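Local coordinates for glycosyl hydrolase family 62 protein (Coprinopsis cinerea, PDB 5B6T) that hydrolyses terminal alpha-L-arabinofuranosyl side chains, probably those of arabinoxylan, as a family 62 glycoside hydrolase whose five-bladed beta-propeller holds a calcium ion at its centre, at residues A[5-10]-A[282-287]; A[26-31]-A[263-268]; A[41-46]-A[81-86]; A[141-146]-A[194-199]; A[286-291]-A[307-312]. All blocks are in the same frame, centred on the assembly; numbering follows the deposited sequence.

Contact 1: residues A[5-10]-A[282-287]; sequences FRWSSS and CNLRYL
Trp7 and Leu284 account for most of the surface buried here, the benzo end of the indole resting against the leucine where its side chain leaves the backbone. The CH2 corner of Trp7 lies 3.8 Å from Leu284 CB. Beside it, CZ3 meets the Leu284 carbonyl oxygen at 3.6 Å, the oxygen near the plane of the ring. With chi1 at -50° the indole turns away from its carbonyl carbon and reaches the loop entering strand 285-290. Two lighter touches extend the patch: Phe5 CE1 stands 4.1 Å from Leu284 CD2, and Trp7 CZ3 lies 4.5 Å from Tyr286 CB. Strands 7-9 and 285-290 share a propeller blade, but strand 305-311 runs between them, so the two segments do not pair as strands. The indole edge packs on main chain as well as on CB of Leu284. Indole NE1 bonds elsewhere, to Phe246 O; the benzo edge, all C-H, meets leucine hydrocarbon and carbonyl oxygen, so adhesion is mostly apolar and without strong directional demands.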
# COMPACT_ATOMS: atom_id res chain seq x y z
N PHE A 5 3.00 -4.38 18.92
CA PHE A 5 3.38 -3.06 18.44
C PHE A 5 2.72 -1.95 19.20
O PHE A 5 1.59 -2.06 19.63
CB PHE A 5 3.05 -2.94 16.94
CG PHE A 5 3.79 -3.92 16.12
CD1 PHE A 5 5.06 -3.62 15.64
CD2 PHE A 5 3.31 -5.22 15.95
CE1 PHE A 5 5.78 -4.57 14.95
CE2 PHE A 5 4.04 -6.16 15.26
CZ PHE A 5 5.27 -5.83 14.76
N ARG A 6 3.46 -0.86 19.35
CA ARG A 6 2.92 0.40 19.82
C ARG A 6 3.45 1.52 18.95
O ARG A 6 4.60 1.50 18.50
CB ARG A 6 3.26 0.65 21.29
CG ARG A 6 2.37 -0.25 22.15
CD ARG A 6 2.33 0.16 23.61
NE ARG A 6 2.02 1.57 23.76
CZ ARG A 6 0.83 2.15 23.67
NH1 ARG A 6 -0.29 1.47 23.43
NH2 ARG A 6 0.76 3.46 23.85
N TRP A 7 2.61 2.53 18.74
CA TRP A 7 2.92 3.62 17.80
C TRP A 7 2.57 4.97 18.39
O TRP A 7 1.67 5.09 19.25
CB TRP A 7 2.10 3.50 16.50
CG TRP A 7 2.13 2.17 15.85
CD1 TRP A 7 1.24 1.16 16.05
CD2 TRP A 7 3.07 1.70 14.87
NE1 TRP A 7 1.58 0.09 15.26
CE2 TRP A 7 2.70 0.40 14.53
CE3 TRP A 7 4.21 2.26 14.27
CZ2 TRP A 7 3.42 -0.37 13.61
CZ3 TRP A 7 4.91 1.52 13.34
CH2 TRP A 7 4.51 0.20 13.01
N SER A 8 3.22 5.99 17.84
CA SER A 8 2.85 7.38 18.02
C SER A 8 2.55 7.97 16.65
O SER A 8 3.37 7.88 15.73
CB SER A 8 3.99 8.18 18.68
OG SER A 8 3.63 9.56 18.75
N SER A 9 1.36 8.55 16.51
CA SER A 9 0.92 9.12 15.26
C SER A 9 1.09 10.62 15.21
O SER A 9 0.79 11.34 16.17
CB SER A 9 -0.55 8.82 14.99
OG SER A 9 -0.94 9.34 13.70
N SER A 10 1.55 11.08 14.05
CA SER A 10 1.44 12.49 13.68
C SER A 10 -0.01 12.90 13.53
O SER A 10 -0.91 12.07 13.52
CB SER A 10 2.13 12.72 12.35
OG SER A 10 1.38 12.16 11.27
N CYS A 282 13.81 -2.37 12.79
CA CYS A 282 14.03 -1.32 13.78
C CYS A 282 13.31 -0.04 13.40
O CYS A 282 13.22 0.30 12.21
CB CYS A 282 15.53 -0.98 13.83
SG CYS A 282 16.67 -2.39 14.00
N ASN A 283 12.79 0.66 14.40
CA ASN A 283 12.20 1.98 14.19
C ASN A 283 11.20 1.95 13.05
O ASN A 283 11.31 2.70 12.10
CB ASN A 283 13.28 3.06 13.93
CG ASN A 283 12.68 4.45 13.66
OD1 ASN A 283 11.70 4.83 14.30
ND2 ASN A 283 13.26 5.20 12.71
N LEU A 284 10.20 1.09 13.15
CA LEU A 284 9.20 1.02 12.07
C LEU A 284 8.44 2.36 12.00
O LEU A 284 8.17 2.98 13.00
CB LEU A 284 8.21 -0.14 12.26
CG LEU A 284 8.68 -1.51 11.74
CD1 LEU A 284 9.88 -2.05 12.48
CD2 LEU A 284 7.52 -2.52 11.79
N ARG A 285 8.11 2.75 10.77
CA ARG A 285 7.30 3.93 10.50
C ARG A 285 6.29 3.55 9.43
O ARG A 285 6.67 2.95 8.42
CB ARG A 285 8.17 5.09 10.00
CG ARG A 285 9.16 5.64 11.02
CD ARG A 285 10.03 6.72 10.39
NE ARG A 285 11.18 6.18 9.70
CZ ARG A 285 11.98 6.86 8.87
NH1 ARG A 285 11.75 8.15 8.56
NH2 ARG A 285 13.02 6.23 8.32
N TYR A 286 5.03 3.88 9.67
CA TYR A 286 3.95 3.48 8.77
C TYR A 286 3.24 4.72 8.29
O TYR A 286 2.62 5.44 9.07
CB TYR A 286 2.94 2.50 9.43
CG TYR A 286 2.09 1.70 8.46
CD1 TYR A 286 2.66 0.78 7.61
CD2 TYR A 286 0.70 1.85 8.42
CE1 TYR A 286 1.88 0.06 6.73
CE2 TYR A 286 -0.09 1.09 7.58
CZ TYR A 286 0.51 0.23 6.70
OH TYR A 286 -0.25 -0.49 5.82
N LEU A 287 3.30 4.95 6.98
CA LEU A 287 2.58 6.05 6.34
C LEU A 287 1.20 5.50 5.98
O LEU A 287 1.12 4.50 5.28
CB LEU A 287 3.35 6.50 5.09
CG LEU A 287 2.74 7.69 4.33
CD1 LEU A 287 2.71 9.00 5.09
CD2 LEU A 287 3.52 7.86 3.03

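Contact 2: residues A[26-31]-A[263-268]; sequences IKDPSV and ISHGEL. With CA (calcium ion), chain D.
Asp28 lies over His265, its CB 3.6 Å from the centroid of the imidazole and almost exactly on the ring normal, a CH-pi contact. At the other end of the packed region Glu267 reaches across to two donors. Ser30 OG gives a 2.7 Å hydrogen bond to Glu267 OE2, on the syn side of the carboxylate, while Val31 N bonds to Glu267 OE1 at 3.1 Å from well above the carboxylate plane. OE1 also pairs with Arg270. The wet side is quite different: His265 NE2 binds the calcium ion at 2.1 Å, and five waters complete the coordination shell. Water 1 donates to Asp28 O at 2.7 Å, whereas water 3 lies 2.9 Å from Glu267 OE2, one of several acceptors competing for its protons. Strands 29-31 and 266-268 run nearly parallel, 19° apart, as the edge strands of two blades; strand 37-46 follows behind the first, strand 285-290 behind the second, and strand 195-202 touches Glu267 and His265 from a third blade.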
# COMPACT_ATOMS: atom_id res chain seq x y z
N ILE A 26 -7.07 11.81 -0.08
CA ILE A 26 -5.74 11.39 -0.57
C ILE A 26 -5.47 10.08 0.14
O ILE A 26 -5.59 10.00 1.35
CB ILE A 26 -4.64 12.41 -0.25
CG1 ILE A 26 -4.96 13.73 -0.93
CG2 ILE A 26 -3.26 11.91 -0.62
CD1 ILE A 26 -5.01 13.70 -2.42
N LYS A 27 -5.15 9.03 -0.64
CA LYS A 27 -5.32 7.67 -0.18
C LYS A 27 -4.18 6.74 -0.61
O LYS A 27 -3.42 7.03 -1.53
CB LYS A 27 -6.63 7.11 -0.75
CG LYS A 27 -7.87 7.82 -0.26
CD LYS A 27 -9.13 7.06 -0.68
CE LYS A 27 -9.31 5.80 0.12
NZ LYS A 27 -10.38 4.95 -0.46
N ASP A 28 -4.10 5.60 0.06
CA ASP A 28 -3.38 4.44 -0.43
C ASP A 28 -1.90 4.71 -0.76
O ASP A 28 -1.43 4.32 -1.84
CB ASP A 28 -4.07 3.87 -1.69
CG ASP A 28 -5.58 3.81 -1.59
OD1 ASP A 28 -6.09 3.47 -0.52
OD2 ASP A 28 -6.23 4.09 -2.65
N PRO A 29 -1.14 5.35 0.15
CA PRO A 29 0.16 5.85 -0.24
C PRO A 29 1.22 4.78 -0.45
O PRO A 29 1.24 3.77 0.27
CB PRO A 29 0.58 6.73 0.97
CG PRO A 29 -0.19 6.15 2.12
CD PRO A 29 -1.49 5.74 1.53
N SER A 30 2.12 5.05 -1.39
CA SER A 30 3.36 4.33 -1.54
C SER A 30 4.52 5.32 -1.35
O SER A 30 4.42 6.47 -1.76
CB SER A 30 3.45 3.70 -2.93
OG SER A 30 4.55 2.81 -3.01
N VAL A 31 5.61 4.87 -0.75
CA VAL A 31 6.67 5.79 -0.37
C VAL A 31 8.07 5.22 -0.42
O VAL A 31 8.34 4.13 0.07
CB VAL A 31 6.40 6.41 1.03
CG1 VAL A 31 6.22 5.33 2.09
CG2 VAL A 31 7.46 7.42 1.41
N ILE A 263 -7.15 3.13 11.08
CA ILE A 263 -5.78 3.01 10.57
C ILE A 263 -5.90 2.18 9.31
O ILE A 263 -6.18 0.98 9.37
CB ILE A 263 -4.80 2.34 11.57
CG1 ILE A 263 -4.88 2.99 12.94
CG2 ILE A 263 -3.40 2.40 11.00
CD1 ILE A 263 -4.52 4.46 13.03
N SER A 264 -5.78 2.85 8.17
CA SER A 264 -6.13 2.25 6.89
C SER A 264 -4.98 2.38 5.85
O SER A 264 -3.98 3.08 6.10
CB SER A 264 -7.48 2.85 6.46
OG SER A 264 -7.96 2.40 5.20
N HIS A 265 -5.17 1.68 4.73
CA HIS A 265 -4.24 1.51 3.60
C HIS A 265 -2.99 2.34 3.64
O HIS A 265 -3.03 3.53 3.39
CB HIS A 265 -4.99 1.76 2.29
CG HIS A 265 -4.27 1.22 1.11
ND1 HIS A 265 -4.90 0.60 0.05
CD2 HIS A 265 -2.94 1.15 0.85
CE1 HIS A 265 -4.00 0.20 -0.82
NE2 HIS A 265 -2.80 0.53 -0.37
N GLY A 266 -1.88 1.70 4.00
CA GLY A 266 -0.61 2.38 4.16
C GLY A 266 0.59 1.61 3.63
O GLY A 266 0.46 0.64 2.86
N GLU A 267 1.78 2.07 4.04
CA GLU A 267 3.06 1.44 3.67
C GLU A 267 4.08 1.75 4.73
O GLU A 267 4.09 2.88 5.28
CB GLU A 267 3.59 1.93 2.31
CG GLU A 267 3.37 0.94 1.16
CD GLU A 267 4.06 1.32 -0.13
OE1 GLU A 267 5.17 1.88 -0.06
OE2 GLU A 267 3.47 1.07 -1.22
N LEU A 268 4.97 0.78 4.97
CA LEU A 268 6.09 0.99 5.87
C LEU A 268 7.22 1.73 5.15
O LEU A 268 7.45 1.56 3.94
CB LEU A 268 6.67 -0.33 6.42
CG LEU A 268 5.89 -1.06 7.53
CD1 LEU A 268 6.49 -2.45 7.76
CD2 LEU A 268 5.93 -0.28 8.84
CA CA D . -0.87 0.11 -1.22
O HOH W 1 -1.15 1.77 -2.60
O HOH W 2 -0.64 -1.40 0.28
O HOH W 3 1.01 -0.11 -2.08
O HOH W 4 -1.63 -1.27 -2.55
O HOH W 5 -0.03 1.38 0.21

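Contact 3: residues A[41-46]-A[81-86]; sequences FASTAK and RAAPQV
Ser43 reaches across from strand 41-46 to make the hydrogen bond of this contact, its OG accepting a hydrogen bond from Ala83 N at 2.8 Å with an angle of 158° at the hydrogen. The hydroxyl is set in place by a chi1 of -53°, which puts OG beside its own backbone N and in front of the opposite strand. It is also bonded to Asp28 OD2, so one small side chain ties the main chain of strand 82-86 to an acid beside the calcium site. A glycine in its place would probably leave both Ala83 N and Asp28 OD2 without this mate and the carboxylate freer to turn.

The apolar contacts lie farther along. Phe41 CB packs on Pro84 CG at 3.7 Å, and the same ring carbon sits 3.6 Å from Phe41 O. Beyond the proline, the Phe41 ring and Val86 cross at about a right angle, CD1 coming within 3.7 Å of CG1, while CE1 also touches CG2. Tyr54 meets the phenyl ring from the next strand of the same blade.

The two strands are antiparallel, 175° between directions, yet they belong to different blades and do not pair backbone to backbone. Pro84 has no N-H to offer, so its place is filled by hydrocarbon. Val86 N bonds instead to Ser30 OG of strand 25-34. Between these two strands an apolar seam is fixed at one end by one directional bond.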
# COMPACT_ATOMS: atom_id res chain seq x y z
N PHE A 41 3.54 8.43 -3.75
CA PHE A 41 2.47 8.26 -4.74
C PHE A 41 1.21 7.91 -4.02
O PHE A 41 1.24 7.14 -3.07
CB PHE A 41 2.84 7.13 -5.72
CG PHE A 41 4.08 7.42 -6.51
CD1 PHE A 41 5.34 7.29 -5.96
CD2 PHE A 41 3.96 7.86 -7.82
CE1 PHE A 41 6.47 7.63 -6.69
CE2 PHE A 41 5.09 8.14 -8.56
CZ PHE A 41 6.34 8.01 -8.00
N ALA A 42 0.08 8.51 -4.43
CA ALA A 42 -1.17 8.28 -3.72
C ALA A 42 -2.32 8.29 -4.70
O ALA A 42 -2.19 8.86 -5.80
CB ALA A 42 -1.36 9.38 -2.66
N SER A 43 -3.43 7.66 -4.30
CA SER A 43 -4.69 7.82 -5.02
C SER A 43 -5.32 9.17 -4.71
O SER A 43 -5.36 9.60 -3.57
CB SER A 43 -5.71 6.75 -4.61
OG SER A 43 -5.15 5.47 -4.73
N THR A 44 -5.85 9.83 -5.74
CA THR A 44 -6.84 10.90 -5.54
C THR A 44 -8.23 10.27 -5.59
O THR A 44 -8.50 9.45 -6.48
CB THR A 44 -6.71 12.01 -6.60
OG1 THR A 44 -6.97 11.50 -7.93
CG2 THR A 44 -5.32 12.59 -6.59
N ALA A 45 -9.09 10.64 -4.64
CA ALA A 45 -10.40 10.04 -4.53
C ALA A 45 -11.49 11.08 -4.39
O ALA A 45 -11.41 12.01 -3.55
CB ALA A 45 -10.47 9.09 -3.36
N LYS A 46 -12.54 10.88 -5.19
CA LYS A 46 -13.77 11.64 -5.08
C LYS A 46 -14.92 10.82 -5.66
O LYS A 46 -14.68 9.79 -6.27
CB LYS A 46 -13.65 13.00 -5.79
CG LYS A 46 -13.09 12.92 -7.21
CD LYS A 46 -13.02 14.30 -7.84
CE LYS A 46 -12.33 14.23 -9.18
NZ LYS A 46 -12.38 15.52 -9.92
N ARG A 81 -7.35 5.05 -12.19
CA ARG A 81 -6.14 4.38 -11.68
C ARG A 81 -6.17 4.59 -10.17
O ARG A 81 -6.53 5.67 -9.70
CB ARG A 81 -4.83 4.97 -12.25
CG ARG A 81 -4.60 4.78 -13.74
CD ARG A 81 -5.10 5.99 -14.51
NE ARG A 81 -4.72 5.96 -15.92
CZ ARG A 81 -5.32 5.23 -16.85
NH1 ARG A 81 -6.35 4.44 -16.55
NH2 ARG A 81 -4.93 5.34 -18.10
N ALA A 82 -5.78 3.57 -9.42
CA ALA A 82 -5.79 3.68 -7.95
C ALA A 82 -4.81 2.74 -7.28
O ALA A 82 -4.49 1.67 -7.82
CB ALA A 82 -7.18 3.46 -7.39
N ALA A 83 -4.39 3.15 -6.09
CA ALA A 83 -3.61 2.33 -5.14
C ALA A 83 -2.24 1.93 -5.68
O ALA A 83 -1.99 0.78 -6.07
CB ALA A 83 -4.42 1.13 -4.63
N PRO A 84 -1.32 2.89 -5.68
CA PRO A 84 -0.04 2.67 -6.31
C PRO A 84 1.00 1.97 -5.41
O PRO A 84 0.91 2.01 -4.17
CB PRO A 84 0.42 4.10 -6.61
CG PRO A 84 -0.14 4.91 -5.49
CD PRO A 84 -1.46 4.27 -5.17
N GLN A 85 2.01 1.37 -6.05
CA GLN A 85 3.19 0.83 -5.38
C GLN A 85 4.38 1.16 -6.25
O GLN A 85 4.42 0.73 -7.39
CB GLN A 85 3.11 -0.70 -5.21
CG GLN A 85 4.34 -1.25 -4.48
CD GLN A 85 4.59 -2.71 -4.75
OE1 GLN A 85 4.17 -3.26 -5.76
NE2 GLN A 85 5.33 -3.32 -3.85
N VAL A 86 5.33 1.91 -5.72
CA VAL A 86 6.55 2.25 -6.45
C VAL A 86 7.75 1.45 -5.97
O VAL A 86 7.93 1.25 -4.78
CB VAL A 86 6.87 3.78 -6.38
CG1 VAL A 86 7.22 4.24 -4.97
CG2 VAL A 86 8.00 4.14 -7.35

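Contact 4: residues A[141-146]-A[194-199]; sequences WVDMWV and FEAANV
Trp145 and Val199 join the innermost strands of consecutive blades in the five-bladed beta-propeller, running almost parallel, 11° apart. Aromatic packing dominates. The indole swings across to strand 195-199 because its CG is anti to the backbone N (chi1 -179°), and Asn198 CA then sits 4.0 Å above the centroid of its six-membered ring, a CH-pi contact. Val199 CB packs against the pyrrole part, 3.9 Å from Trp145 CD1. Replacing this tryptophan with a leucine would probably open a gap over Asn198 CA and leave Val199 O without its indole donor.

Acids meet at the end nearer the bound lead ion. Asp143 OD2 accepts a weak hydrogen bond from Ala196 N, and lies 4.1 Å from Glu195 OE1, like groups close together; Arg221 forms a salt bridge with Glu195 OE2.

Between these ends water bridges. Water 6 donates to Asp143 O at 2.8 Å and accepts from Ala197 N; water 7 lies between Ala197 O (2.7 Å) and Asp143 O, the latter bond weak, with more acceptors in reach than protons. At the far end Trp145 NE1 donates directly to Val199 O at 2.9 Å, in the carbonyl plane and on a lone pair, with the oxygen tilted 21° from the indole plane.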
# COMPACT_ATOMS: atom_id res chain seq x y z
N TRP A 141 -11.45 -6.16 -7.47
CA TRP A 141 -10.09 -6.60 -7.61
C TRP A 141 -9.15 -5.41 -7.42
O TRP A 141 -9.06 -4.53 -8.30
CB TRP A 141 -9.91 -7.25 -8.97
CG TRP A 141 -8.60 -7.90 -9.18
CD1 TRP A 141 -7.78 -8.45 -8.24
CD2 TRP A 141 -8.00 -8.18 -10.43
NE1 TRP A 141 -6.68 -9.01 -8.82
CE2 TRP A 141 -6.79 -8.85 -10.18
CE3 TRP A 141 -8.36 -7.90 -11.75
CZ2 TRP A 141 -5.94 -9.25 -11.20
CZ3 TRP A 141 -7.51 -8.30 -12.76
CH2 TRP A 141 -6.32 -8.97 -12.48
N VAL A 142 -8.45 -5.40 -6.27
CA VAL A 142 -7.76 -4.21 -5.82
C VAL A 142 -6.42 -4.52 -5.17
O VAL A 142 -6.13 -5.64 -4.81
CB VAL A 142 -8.64 -3.38 -4.82
CG1 VAL A 142 -9.91 -2.91 -5.53
CG2 VAL A 142 -8.93 -4.11 -3.51
N ASP A 143 -5.61 -3.45 -5.06
CA ASP A 143 -4.44 -3.40 -4.17
C ASP A 143 -3.34 -4.37 -4.56
O ASP A 143 -3.05 -5.36 -3.87
CB ASP A 143 -4.88 -3.52 -2.70
CG ASP A 143 -5.87 -2.44 -2.32
OD1 ASP A 143 -5.88 -1.39 -2.99
OD2 ASP A 143 -6.61 -2.59 -1.33
N MET A 144 -2.76 -4.04 -5.70
CA MET A 144 -1.77 -4.87 -6.38
C MET A 144 -0.40 -4.61 -5.77
O MET A 144 0.01 -3.44 -5.65
CB MET A 144 -1.74 -4.50 -7.87
CG MET A 144 -3.11 -4.41 -8.51
SD MET A 144 -3.99 -5.98 -8.48
CE MET A 144 -5.61 -5.45 -9.05
N TRP A 145 0.30 -5.68 -5.41
CA TRP A 145 1.59 -5.57 -4.73
C TRP A 145 2.61 -6.57 -5.24
O TRP A 145 2.35 -7.79 -5.20
CB TRP A 145 1.35 -5.77 -3.22
CG TRP A 145 2.61 -5.65 -2.41
CD1 TRP A 145 3.54 -6.63 -2.17
CD2 TRP A 145 3.06 -4.50 -1.71
NE1 TRP A 145 4.55 -6.13 -1.41
CE2 TRP A 145 4.28 -4.83 -1.08
CE3 TRP A 145 2.55 -3.21 -1.54
CZ2 TRP A 145 5.01 -3.90 -0.32
CZ3 TRP A 145 3.27 -2.31 -0.81
CH2 TRP A 145 4.47 -2.65 -0.19
N VAL A 146 3.76 -6.07 -5.67
CA VAL A 146 4.88 -6.89 -6.12
C VAL A 146 5.96 -6.98 -5.05
O VAL A 146 6.32 -5.99 -4.43
CB VAL A 146 5.49 -6.32 -7.44
CG1 VAL A 146 6.81 -7.00 -7.78
CG2 VAL A 146 4.50 -6.40 -8.59
N PHE A 194 -9.58 -7.97 4.41
CA PHE A 194 -10.39 -7.17 3.49
C PHE A 194 -9.64 -6.66 2.27
O PHE A 194 -10.02 -6.97 1.15
CB PHE A 194 -11.09 -6.04 4.24
CG PHE A 194 -12.17 -5.38 3.42
CD1 PHE A 194 -13.30 -6.10 3.04
CD2 PHE A 194 -12.07 -4.07 3.05
CE1 PHE A 194 -14.28 -5.50 2.26
CE2 PHE A 194 -13.06 -3.46 2.30
CZ PHE A 194 -14.16 -4.17 1.89
N GLU A 195 -8.60 -5.87 2.46
CA GLU A 195 -7.84 -5.37 1.30
C GLU A 195 -6.48 -4.84 1.77
O GLU A 195 -6.10 -5.06 2.93
CB GLU A 195 -8.65 -4.28 0.59
CG GLU A 195 -8.96 -3.06 1.45
CD GLU A 195 -9.99 -2.11 0.87
OE1 GLU A 195 -10.51 -2.28 -0.23
OE2 GLU A 195 -10.32 -1.09 1.53
N ALA A 196 -5.74 -4.24 0.85
CA ALA A 196 -4.54 -3.45 1.18
C ALA A 196 -3.45 -4.28 1.84
O ALA A 196 -2.93 -3.91 2.90
CB ALA A 196 -4.91 -2.25 2.03
N ALA A 197 -3.01 -5.29 1.13
CA ALA A 197 -1.82 -6.05 1.55
C ALA A 197 -0.52 -5.22 1.43
O ALA A 197 -0.38 -4.39 0.55
CB ALA A 197 -1.69 -7.33 0.76
N ASN A 198 0.40 -5.47 2.36
CA ASN A 198 1.82 -5.17 2.19
C ASN A 198 2.60 -6.44 2.46
O ASN A 198 2.26 -7.21 3.36
CB ASN A 198 2.37 -4.11 3.17
CG ASN A 198 1.60 -2.81 3.19
OD1 ASN A 198 0.94 -2.51 4.19
ND2 ASN A 198 1.74 -1.99 2.16
N VAL A 199 3.64 -6.66 1.66
CA VAL A 199 4.54 -7.79 1.85
C VAL A 199 5.99 -7.32 1.74
O VAL A 199 6.37 -6.71 0.76
CB VAL A 199 4.26 -8.94 0.87
CG1 VAL A 199 5.03 -10.19 1.31
CG2 VAL A 199 2.78 -9.21 0.81
O HOH W 6 -3.83 -6.44 -1.39
O HOH W 7 -1.50 -3.90 -1.86

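Contact 5: residues A[286-291]-A[307-312]; sequences YLYQGL and GLLTQT
Tyr288 and Leu309 form the apolar centre, crossing at about a right angle with Tyr288 CE1 only 3.4 Å from Leu309 CD2. Chi1 of 75° places the phenol between its own backbone N and carbonyl carbon, which lays the ring over the neighbouring strand with Gly307 N above one face. A beta carbon on Gly307 would come within 3.3 Å of Tyr288 CE1, so the glycine makes room for the ring. On the same face of the sheet, Tyr286 CB meets Leu309 CB at 4.1 Å, while on the other face Leu287 CB packs against Leu308 CD1.

Outward from these side chains the backbones pair as antiparallel strands. Tyr286 and Leu309 form one hydrogen-bonded pair, with Leu309 N to Tyr286 O at 2.8 Å, nearly straight at 176°. Tyr288 and Gly307 form the next, and Leu287 with Leu308 is the non-hydrogen-bonded pair between. The phenol oxygens look farther out, Tyr288 OH to Ser9 OG and Tyr286 OH to Asn198 OD1. Strand 305-311 is thus flanked by 285-290 and 7-9, while 285-290 has 266-268 on its other side and sets Leu287 against Pro29 and Val31 of strand 25-34.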
# COMPACT_ATOMS: atom_id res chain seq x y z
N TYR A 286 5.03 3.88 9.67
CA TYR A 286 3.95 3.48 8.77
C TYR A 286 3.24 4.72 8.29
O TYR A 286 2.62 5.44 9.07
CB TYR A 286 2.94 2.50 9.43
CG TYR A 286 2.09 1.70 8.46
CD1 TYR A 286 2.66 0.78 7.61
CD2 TYR A 286 0.70 1.85 8.42
CE1 TYR A 286 1.88 0.06 6.73
CE2 TYR A 286 -0.09 1.09 7.58
CZ TYR A 286 0.51 0.23 6.70
OH TYR A 286 -0.25 -0.49 5.82
N LEU A 287 3.30 4.95 6.98
CA LEU A 287 2.58 6.05 6.34
C LEU A 287 1.20 5.50 5.98
O LEU A 287 1.12 4.50 5.28
CB LEU A 287 3.35 6.50 5.09
CG LEU A 287 2.74 7.69 4.33
CD1 LEU A 287 2.71 9.00 5.09
CD2 LEU A 287 3.52 7.86 3.03
N TYR A 288 0.15 6.12 6.50
CA TYR A 288 -1.18 5.50 6.42
C TYR A 288 -2.22 6.57 6.10
O TYR A 288 -1.92 7.77 6.13
CB TYR A 288 -1.47 4.81 7.74
CG TYR A 288 -1.83 5.75 8.87
CD1 TYR A 288 -0.85 6.45 9.59
CD2 TYR A 288 -3.15 5.93 9.26
CE1 TYR A 288 -1.18 7.31 10.62
CE2 TYR A 288 -3.48 6.79 10.29
CZ TYR A 288 -2.50 7.49 10.97
OH TYR A 288 -2.83 8.31 12.03
N GLN A 289 -3.43 6.12 5.84
CA GLN A 289 -4.56 7.01 5.71
C GLN A 289 -5.52 6.89 6.87
O GLN A 289 -5.85 5.77 7.34
CB GLN A 289 -5.34 6.78 4.40
CG GLN A 289 -5.95 5.38 4.25
CD GLN A 289 -6.63 5.14 2.93
OE1 GLN A 289 -6.31 5.74 1.90
NE2 GLN A 289 -7.60 4.21 2.95
N GLY A 290 -5.98 8.06 7.34
CA GLY A 290 -6.96 8.17 8.41
C GLY A 290 -7.99 9.21 8.04
O GLY A 290 -7.88 9.87 7.01
N LEU A 291 -9.01 9.34 8.88
CA LEU A 291 -10.04 10.34 8.64
C LEU A 291 -10.80 10.67 9.91
O LEU A 291 -10.74 9.94 10.91
CB LEU A 291 -11.01 9.91 7.54
CG LEU A 291 -12.16 8.98 7.92
CD1 LEU A 291 -13.03 8.80 6.71
CD2 LEU A 291 -11.71 7.63 8.43
N GLY A 307 -1.19 10.33 7.40
CA GLY A 307 -0.37 10.55 8.59
C GLY A 307 0.73 9.52 8.72
O GLY A 307 0.87 8.61 7.87
N LEU A 308 1.56 9.68 9.75
CA LEU A 308 2.73 8.84 9.91
C LEU A 308 2.78 8.29 11.33
O LEU A 308 2.77 9.08 12.27
CB LEU A 308 3.99 9.64 9.66
CG LEU A 308 5.30 8.86 9.62
CD1 LEU A 308 5.32 7.88 8.45
CD2 LEU A 308 6.50 9.80 9.52
N LEU A 309 2.82 6.97 11.44
CA LEU A 309 3.03 6.30 12.71
C LEU A 309 4.52 6.06 12.90
O LEU A 309 5.17 5.61 11.99
CB LEU A 309 2.34 4.93 12.71
CG LEU A 309 0.86 4.83 12.42
CD1 LEU A 309 0.38 3.41 12.58
CD2 LEU A 309 0.06 5.74 13.33
N THR A 310 5.02 6.35 14.10
CA THR A 310 6.39 6.04 14.49
C THR A 310 6.35 5.02 15.63
O THR A 310 5.66 5.22 16.61
CB THR A 310 7.11 7.32 14.94
OG1 THR A 310 7.17 8.25 13.85
CG2 THR A 310 8.50 7.02 15.39
N GLN A 311 7.05 3.91 15.47
CA GLN A 311 6.99 2.86 16.47
C GLN A 311 7.63 3.35 17.78
O GLN A 311 8.72 3.93 17.76
CB GLN A 311 7.74 1.63 15.98
CG GLN A 311 7.74 0.46 16.94
CD GLN A 311 8.55 -0.70 16.42
OE1 GLN A 311 9.44 -0.54 15.60
NE2 GLN A 311 8.26 -1.90 16.94
N THR A 312 6.93 3.09 18.90
CA THR A 312 7.42 3.44 20.23
C THR A 312 7.92 2.25 21.04
O THR A 312 8.48 2.47 22.13
CB THR A 312 6.35 4.20 21.03
OG1 THR A 312 5.21 3.36 21.20
CG2 THR A 312 5.96 5.46 20.32

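Overall arrangement
The five contacts close a propeller and assemble its centre. Contacts 1 and 5, about 6 Å apart (all distances centre to centre), share strand 285-290 and lie in one blade, where N-terminal strand 7-9 joins strands from the chain's end, a closure that probably fastens the ring. Contact 2 reaches the same sheet through strand 266-268, about 8 Å from contact 5, and joins it to the first blade. Contact 3, about 9 Å from contact 2, passes to the second blade, and contact 4 couples the third and fourth. Contacts 3 and 4 follow in turn within contact 2's span. Contacts 2, 3 and 4 surround the calcium site; contact 1 lies outermost, about 22 Å from contact 3.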